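Side-chain contacts in SWD1-like protein (Myceliophthora thermophila, PDB 6E29), which probably serves, through its WD-repeat beta-propeller domain, as a protein-binding subunit of the COMPASS histone H3K4 methyltransferase complex: residues Thr157-Asp160 with Pro161-Glu165; Arg164-Gln167 with Ala168-Asp171; Glu321-His325 with Arg326-Ala330. One frame throughout, in Å; residues are numbered along the deposited sequence.

Interaction 1 of 3, residues Thr157-Asp160 with Pro161-Glu165; sequences TETD and PALRE
Arg164 folds back over the first turn of its helix and grips the carbonyl of Thr159 side-on, with NE 2.9 Å and NH2 3.0 Å from Thr159 O. Each nitrogen gives one hydrogen to this acceptor, which lies 2° out of the guanidinium plane; NH2 comes in nearly head-on to the carbonyl, NE from above its plane. A bend at chi3 (-131°) turns the guanidinium back toward the loop, and Pro161 CG sits over one of its faces, toward the rim.

Asp160 is the N-cap. Its CG is anti to the backbone N (chi1 -165°), which carries OD2 to within 3.0 Å of Ala162 N, met on the anti side of the carboxylate. That side-chain bond serves a first-turn amide, and the backbone carbonyl Asp160 O accepts from Leu163 N at 2.9 Å. Beside these bonds the methyl CG2 of Thr159 rests 3.8 Å from Leu163 CB, while its hydroxyl OG1 pairs with Gln167 OE1.

The cap thus ends the loop that leaves strand 144-147 and opens helix 161-171, on the surface about 36 Å from the centre of the chain.

Interaction 2 of 3, residues Arg164-Gln167 with Ala168-Asp171; sequences REKQ and AKED
Lys166 and Glu170 form an i to i+4 salt bridge on the outside of a single alpha helix, the short 161-171 segment that stands apart from the blades of the WD-repeat propeller. Beneath it runs the regular backbone pattern: the amides of Ala168, Lys169, Glu170 and Asp171 donate to the carbonyls of Arg164, Glu165, Lys166 and Gln167, with Asp171 N 2.9 Å from Gln167 O and an N-H...O angle of 171°.

Among the charged groups, Glu170 OE1 is the shared acceptor. Lys166 NZ reaches it at 3.0 Å, and Lys169 NZ, from the residue just before Glu170, at 3.1 Å. Lys173, just beyond the segment, makes a further salt bridge to the same oxygen. Lys166 NZ and Lys169 NZ are 4.4 Å apart, drawn together round the one carboxylate oxygen.

Carbon contacts are slight: Lys166 CE lies 3.8 Å from Glu170 CG. Gln167 CG makes a loose van der Waals approach, at 4.0 Å, to the carboxylate oxygen Asp171 OD2. The polar ends of these last two turn to the preceding loop, Gln167 OE1 to Thr159 and Asp171 OD2 to Arg154.

A bend at chi2 (87°) swings the Lys166 chain along the helix, bringing NZ onto OE1 from above the carboxylate plane, whereas Lys169 NZ meets that oxygen from the opposite face, nearly along the C-O bond.

Interaction 3 of 3, residues Glu321-His325 with Arg326-Ala330; sequences EWHPH and RALLA
His323 has CG anti to its N (chi1 -170°), which lays the imidazole beside Arg326 and lets ND1 face the backbone of the turn; Trp322, with CG anti to its carbonyl carbon, presents the indole to Leu329. His323 ND1 takes two amides: Arg326 N at 3.1 Å, 17° out of the ring plane, and His325 N at 3.1 Å, tilted further from that plane. Accepting both bonds requires ND1 to carry no hydrogen, and NE2 donates to Gly37 O, so the ring is pinned at both nitrogens, while Phe33 meets it edge-to-face.

Over the indole of Trp322, Leu329 CD1 lies 3.7 Å from the centroid of the five-membered ring, only 5° off its normal, a CH-pi contact. The pair shares one sheet face, packing with Ala287 on strand 285-290 of a different blade.

Strands 317-322 and 328-333 make an antiparallel hairpin within a four-stranded propeller blade. Glu321 and Ala330 are a hydrogen-bonded pair, with Ala330 N 2.8 Å from Glu321 O, whereas Trp322 and Leu329 are non-hydrogen-bonded. His323 N adds a bond to Leu328 O at 2.9 Å, and Ala327 centres an inverse gamma turn in the loop. With an alanine here in place of His323, the amides of His325 and Arg326 would probably lose their shared acceptor, and the turn its internal clamp.

On the face bearing Glu321 and Ala330, Glu321 OE1 reaches out to a salt bridge with Arg222, and Ala330 CB packs on Ile339 and Ile341.

How the interactions relate
Interaction 1 is the loop and first turn of helix 161-171, interaction 2 the rest of that helix; they share Arg164 and Glu165, and their centres are about 9 Å apart. They also touch through a probable side-chain hydrogen bond. Interaction 3 comes later in the chain, on the hairpin of strands 317-322 and 328-333, on the opposite side of the chain's centre; its centre is about 52 Å from that of interaction 1 and 45 Å from that of interaction 2. The first two therefore belong to a helical insertion between strands 144-147 and 176-181, the third to the blade that joins strand 19-23 to the chain's last three strands and so closes the propeller.

Interaction 1 of 3, residues Thr157-Asp160 with Pro161-Glu165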
loop_
_atom_site.group_PDB
_atom_site.type_symbol
_atom_site.label_atom_id
_atom_site.label_comp_id
_atom_site.label_asym_id
_atom_site.label_seq_id
_atom_site.Cartn_x
_atom_site.Cartn_y
_atom_site.Cartn_z
ATOM N N THR B 157 -18.004 -26.838 -16.494
ATOM C CA THR B 157 -17.717 -28.133 -17.091
ATOM C C THR B 157 -16.225 -28.498 -17.094
ATOM O O THR B 157 -15.884 -29.613 -17.533
ATOM C CB THR B 157 -18.220 -28.180 -18.537
ATOM O OG1 THR B 157 -17.771 -27.007 -19.222
ATOM C CG2 THR B 157 -19.760 -28.294 -18.613
ATOM N N GLU B 158 -15.345 -27.602 -16.635
ATOM C CA GLU B 158 -13.911 -27.796 -16.908
ATOM C C GLU B 158 -13.241 -28.811 -15.982
ATOM O O GLU B 158 -12.146 -29.295 -16.317
ATOM C CB GLU B 158 -13.181 -26.440 -16.860
ATOM C CG GLU B 158 -13.034 -25.849 -15.508
ATOM C CD GLU B 158 -12.101 -24.622 -15.514
ATOM O OE1 GLU B 158 -12.524 -23.486 -15.887
ATOM O OE2 GLU B 158 -10.911 -24.814 -15.140
ATOM N N THR B 159 -13.887 -29.210 -14.880
ATOM C CA THR B 159 -13.285 -30.141 -13.934
ATOM C C THR B 159 -14.213 -31.305 -13.619
ATOM O O THR B 159 -15.404 -31.119 -13.343
ATOM C CB THR B 159 -12.889 -29.394 -12.661
ATOM O OG1 THR B 159 -11.989 -28.338 -13.008
ATOM C CG2 THR B 159 -12.239 -30.338 -11.657
ATOM N N ASP B 160 -13.667 -32.519 -13.676
ATOM C CA ASP B 160 -14.451 -33.676 -13.280
ATOM C C ASP B 160 -15.018 -33.503 -11.873
ATOM O O ASP B 160 -14.339 -32.971 -10.977
ATOM C CB ASP B 160 -13.599 -34.944 -13.350
ATOM C CG ASP B 160 -14.454 -36.189 -13.314
ATOM O OD1 ASP B 160 -14.789 -36.723 -14.393
ATOM O OD2 ASP B 160 -14.814 -36.613 -12.205
ATOM N N PRO B 161 -16.261 -33.930 -11.631
ATOM C CA PRO B 161 -16.826 -33.740 -10.291
ATOM C C PRO B 161 -15.980 -34.340 -9.183
ATOM O O PRO B 161 -15.868 -33.724 -8.119
ATOM C CB PRO B 161 -18.207 -34.405 -10.398
ATOM C CG PRO B 161 -18.556 -34.341 -11.836
ATOM C CD PRO B 161 -17.253 -34.458 -12.588
ATOM N N ALA B 162 -15.332 -35.491 -9.424
ATOM C CA ALA B 162 -14.496 -36.113 -8.399
ATOM C C ALA B 162 -13.277 -35.279 -8.005
ATOM O O ALA B 162 -12.664 -35.556 -6.976
ATOM C CB ALA B 162 -14.013 -37.475 -8.872
ATOM N N LEU B 163 -12.894 -34.291 -8.806
ATOM C CA LEU B 163 -11.715 -33.467 -8.570
ATOM C C LEU B 163 -12.080 -32.066 -8.098
ATOM O O LEU B 163 -11.193 -31.281 -7.684
ATOM C CB LEU B 163 -10.910 -33.387 -9.860
ATOM C CG LEU B 163 -9.551 -32.683 -9.900
ATOM C CD1 LEU B 163 -8.623 -33.235 -8.845
ATOM C CD2 LEU B 163 -8.927 -32.773 -11.281
ATOM N N ARG B 164 -13.367 -31.729 -8.139
ATOM C CA ARG B 164 -13.778 -30.364 -7.819
ATOM C C ARG B 164 -13.445 -29.983 -6.378
ATOM O O ARG B 164 -12.938 -28.893 -6.137
ATOM C CB ARG B 164 -15.271 -30.189 -8.103
ATOM C CG ARG B 164 -15.491 -29.608 -9.495
ATOM C CD ARG B 164 -16.942 -29.619 -9.920
ATOM N NE ARG B 164 -17.107 -30.178 -11.259
ATOM C CZ ARG B 164 -18.294 -30.449 -11.810
ATOM N NH1 ARG B 164 -19.422 -30.189 -11.138
ATOM N NH2 ARG B 164 -18.363 -30.960 -13.037
ATOM N N GLU B 165 -13.660 -30.879 -5.414
ATOM C CA GLU B 165 -13.342 -30.530 -4.029
ATOM C C GLU B 165 -11.868 -30.154 -3.870
ATOM O O GLU B 165 -11.532 -29.168 -3.207
ATOM C CB GLU B 165 -13.711 -31.695 -3.097
ATOM C CG GLU B 165 -13.294 -31.443 -1.661
ATOM C CD GLU B 165 -13.479 -32.637 -0.756
ATOM O OE1 GLU B 165 -14.350 -33.489 -1.051
ATOM O OE2 GLU B 165 -12.759 -32.710 0.267
#

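Interaction 2 of 3, residues Arg164-Gln167 with Ala168-Asp171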
loop_
_atom_site.group_PDB
_atom_site.type_symbol
_atom_site.label_atom_id
_atom_site.label_comp_id
_atom_site.label_asym_id
_atom_site.label_seq_id
_atom_site.Cartn_x
_atom_site.Cartn_y
_atom_site.Cartn_z
ATOM N N ARG B 164 -13.367 -31.729 -8.139
ATOM C CA ARG B 164 -13.778 -30.364 -7.819
ATOM C C ARG B 164 -13.445 -29.983 -6.378
ATOM O O ARG B 164 -12.938 -28.893 -6.137
ATOM C CB ARG B 164 -15.271 -30.189 -8.103
ATOM C CG ARG B 164 -15.491 -29.608 -9.495
ATOM C CD ARG B 164 -16.942 -29.619 -9.920
ATOM N NE ARG B 164 -17.107 -30.178 -11.259
ATOM C CZ ARG B 164 -18.294 -30.449 -11.810
ATOM N NH1 ARG B 164 -19.422 -30.189 -11.138
ATOM N NH2 ARG B 164 -18.363 -30.960 -13.037
ATOM N N GLU B 165 -13.660 -30.879 -5.414
ATOM C CA GLU B 165 -13.342 -30.530 -4.029
ATOM C C GLU B 165 -11.868 -30.154 -3.870
ATOM O O GLU B 165 -11.532 -29.168 -3.207
ATOM C CB GLU B 165 -13.711 -31.695 -3.097
ATOM C CG GLU B 165 -13.294 -31.443 -1.661
ATOM C CD GLU B 165 -13.479 -32.637 -0.756
ATOM O OE1 GLU B 165 -14.350 -33.489 -1.051
ATOM O OE2 GLU B 165 -12.759 -32.710 0.267
ATOM N N LYS B 166 -10.964 -30.936 -4.461
ATOM C CA LYS B 166 -9.554 -30.665 -4.218
ATOM C C LYS B 166 -9.117 -29.419 -4.983
ATOM O O LYS B 166 -8.340 -28.599 -4.470
ATOM C CB LYS B 166 -8.710 -31.904 -4.585
ATOM C CG LYS B 166 -7.231 -31.629 -4.928
ATOM C CD LYS B 166 -6.319 -31.631 -3.664
ATOM C CE LYS B 166 -4.847 -31.261 -3.995
ATOM N NZ LYS B 166 -3.973 -30.958 -2.805
ATOM N N GLN B 167 -9.631 -29.244 -6.199
ATOM C CA GLN B 167 -9.319 -28.060 -6.974
ATOM C C GLN B 167 -9.804 -26.808 -6.254
ATOM O O GLN B 167 -9.105 -25.789 -6.214
ATOM C CB GLN B 167 -9.960 -28.153 -8.350
ATOM C CG GLN B 167 -9.533 -26.977 -9.238
ATOM C CD GLN B 167 -10.137 -27.107 -10.610
ATOM O OE1 GLN B 167 -11.356 -27.137 -10.766
ATOM N NE2 GLN B 167 -9.283 -27.190 -11.614
ATOM N N ALA B 168 -11.022 -26.854 -5.712
ATOM C CA ALA B 168 -11.539 -25.687 -4.999
ATOM C C ALA B 168 -10.669 -25.358 -3.797
ATOM O O ALA B 168 -10.367 -24.187 -3.547
ATOM C CB ALA B 168 -12.980 -25.941 -4.560
ATOM N N LYS B 169 -10.307 -26.376 -3.007
ATOM C CA LYS B 169 -9.410 -26.168 -1.868
ATOM C C LYS B 169 -8.115 -25.491 -2.307
ATOM O O LYS B 169 -7.623 -24.570 -1.637
ATOM C CB LYS B 169 -9.115 -27.517 -1.201
ATOM C CG LYS B 169 -8.332 -27.440 0.119
ATOM C CD LYS B 169 -8.319 -28.821 0.870
ATOM C CE LYS B 169 -6.989 -29.572 0.619
ATOM N NZ LYS B 169 -5.857 -28.576 0.419
ATOM N N GLU B 170 -7.565 -25.903 -3.450
ATOM C CA GLU B 170 -6.313 -25.306 -3.916
ATOM C C GLU B 170 -6.511 -23.868 -4.383
ATOM O O GLU B 170 -5.683 -23.004 -4.074
ATOM C CB GLU B 170 -5.692 -26.130 -5.052
ATOM C CG GLU B 170 -5.087 -27.522 -4.652
ATOM C CD GLU B 170 -4.213 -27.491 -3.376
ATOM O OE1 GLU B 170 -4.620 -28.115 -2.350
ATOM O OE2 GLU B 170 -3.132 -26.838 -3.396
ATOM N N ASP B 171 -7.566 -23.612 -5.173
ATOM C CA ASP B 171 -7.868 -22.257 -5.631
ATOM C C ASP B 171 -8.030 -21.321 -4.451
ATOM O O ASP B 171 -7.677 -20.134 -4.532
ATOM C CB ASP B 171 -9.158 -22.234 -6.453
ATOM C CG ASP B 171 -9.014 -22.903 -7.798
ATOM O OD1 ASP B 171 -7.877 -23.250 -8.188
ATOM O OD2 ASP B 171 -10.049 -23.073 -8.472
#

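Interaction 3 of 3, residues Glu321-His325 with Arg326-Ala330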
loop_
_atom_site.group_PDB
_atom_site.type_symbol
_atom_site.label_atom_id
_atom_site.label_comp_id
_atom_site.label_asym_id
_atom_site.label_seq_id
_atom_site.Cartn_x
_atom_site.Cartn_y
_atom_site.Cartn_z
ATOM N N GLU B 321 8.018 6.430 3.574
ATOM C CA GLU B 321 7.213 7.212 2.635
ATOM C C GLU B 321 8.024 8.408 2.192
ATOM O O GLU B 321 8.649 9.065 3.030
ATOM C CB GLU B 321 5.928 7.747 3.271
ATOM C CG GLU B 321 4.908 6.686 3.497
ATOM C CD GLU B 321 4.406 6.106 2.183
ATOM O OE1 GLU B 321 4.179 6.874 1.207
ATOM O OE2 GLU B 321 4.271 4.875 2.134
ATOM N N TRP B 322 8.032 8.694 0.897
ATOM C CA TRP B 322 8.649 9.924 0.421
ATOM C C TRP B 322 7.654 11.085 0.400
ATOM O O TRP B 322 6.459 10.887 0.123
ATOM C CB TRP B 322 9.150 9.748 -1.012
ATOM C CG TRP B 322 10.304 8.787 -1.216
ATOM C CD1 TRP B 322 10.228 7.422 -1.381
ATOM C CD2 TRP B 322 11.684 9.135 -1.368
ATOM N NE1 TRP B 322 11.489 6.908 -1.638
ATOM C CE2 TRP B 322 12.386 7.942 -1.653
ATOM C CE3 TRP B 322 12.393 10.340 -1.322
ATOM C CZ2 TRP B 322 13.753 7.922 -1.854
ATOM C CZ3 TRP B 322 13.758 10.309 -1.522
ATOM C CH2 TRP B 322 14.411 9.118 -1.788
ATOM N N HIS B 323 8.184 12.301 0.549
ATOM C CA HIS B 323 7.367 13.515 0.376
ATOM C C HIS B 323 6.918 13.645 -1.095
ATOM O O HIS B 323 7.652 13.251 -2.009
ATOM C CB HIS B 323 8.203 14.724 0.808
ATOM C CG HIS B 323 7.417 15.989 0.916
ATOM N ND1 HIS B 323 7.284 16.874 -0.134
ATOM C CD2 HIS B 323 6.711 16.513 1.952
ATOM C CE1 HIS B 323 6.540 17.904 0.260
ATOM N NE2 HIS B 323 6.169 17.698 1.510
ATOM N N PRO B 324 5.705 14.166 -1.364
ATOM C CA PRO B 324 5.220 14.195 -2.765
ATOM C C PRO B 324 5.868 15.242 -3.648
ATOM O O PRO B 324 5.581 15.260 -4.870
ATOM C CB PRO B 324 3.712 14.506 -2.627
ATOM C CG PRO B 324 3.623 15.247 -1.263
ATOM C CD PRO B 324 4.659 14.544 -0.401
ATOM N N HIS B 325 6.674 16.159 -3.093
ATOM C CA HIS B 325 7.236 17.230 -3.913
ATOM C C HIS B 325 8.739 17.370 -3.707
ATOM O O HIS B 325 9.448 17.820 -4.613
ATOM C CB HIS B 325 6.562 18.587 -3.646
ATOM C CG HIS B 325 5.140 18.616 -4.116
ATOM N ND1 HIS B 325 4.822 18.668 -5.459
ATOM C CD2 HIS B 325 3.960 18.528 -3.445
ATOM C CE1 HIS B 325 3.503 18.634 -5.597
ATOM N NE2 HIS B 325 2.956 18.532 -4.394
ATOM N N ARG B 326 9.215 17.037 -2.520
ATOM C CA ARG B 326 10.604 17.304 -2.178
ATOM C C ARG B 326 11.354 16.010 -1.869
ATOM O O ARG B 326 10.750 14.992 -1.542
ATOM C CB ARG B 326 10.728 18.201 -0.941
ATOM C CG ARG B 326 9.955 19.584 -1.030
ATOM C CD ARG B 326 10.533 20.476 -2.135
ATOM N NE ARG B 326 9.766 21.729 -2.243
ATOM C CZ ARG B 326 10.000 22.818 -1.513
ATOM N NH1 ARG B 326 11.011 22.849 -0.630
ATOM N NH2 ARG B 326 9.228 23.884 -1.668
ATOM N N ALA B 327 12.698 16.096 -1.882
ATOM C CA ALA B 327 13.516 14.885 -1.683
ATOM C C ALA B 327 13.677 14.625 -0.175
ATOM O O ALA B 327 14.721 14.874 0.456
ATOM C CB ALA B 327 14.873 15.068 -2.375
ATOM N N LEU B 328 12.579 14.226 0.431
ATOM C CA LEU B 328 12.498 13.920 1.863
ATOM C C LEU B 328 11.951 12.511 2.023
ATOM O O LEU B 328 10.934 12.165 1.404
ATOM C CB LEU B 328 11.572 14.916 2.608
ATOM C CG LEU B 328 11.933 16.399 2.544
ATOM C CD1 LEU B 328 10.794 17.281 3.085
ATOM C CD2 LEU B 328 13.234 16.605 3.361
ATOM N N LEU B 329 12.581 11.696 2.881
ATOM C CA LEU B 329 12.174 10.289 3.031
ATOM C C LEU B 329 11.890 10.106 4.515
ATOM O O LEU B 329 12.783 10.351 5.333
ATOM C CB LEU B 329 13.309 9.339 2.559
ATOM C CG LEU B 329 13.154 7.837 2.804
ATOM C CD1 LEU B 329 11.843 7.266 2.112
ATOM C CD2 LEU B 329 14.398 7.107 2.286
ATOM N N ALA B 330 10.649 9.744 4.876
ATOM C CA ALA B 330 10.288 9.536 6.274
ATOM C C ALA B 330 10.231 8.044 6.559
ATOM O O ALA B 330 9.790 7.247 5.724
ATOM C CB ALA B 330 8.927 10.169 6.599
#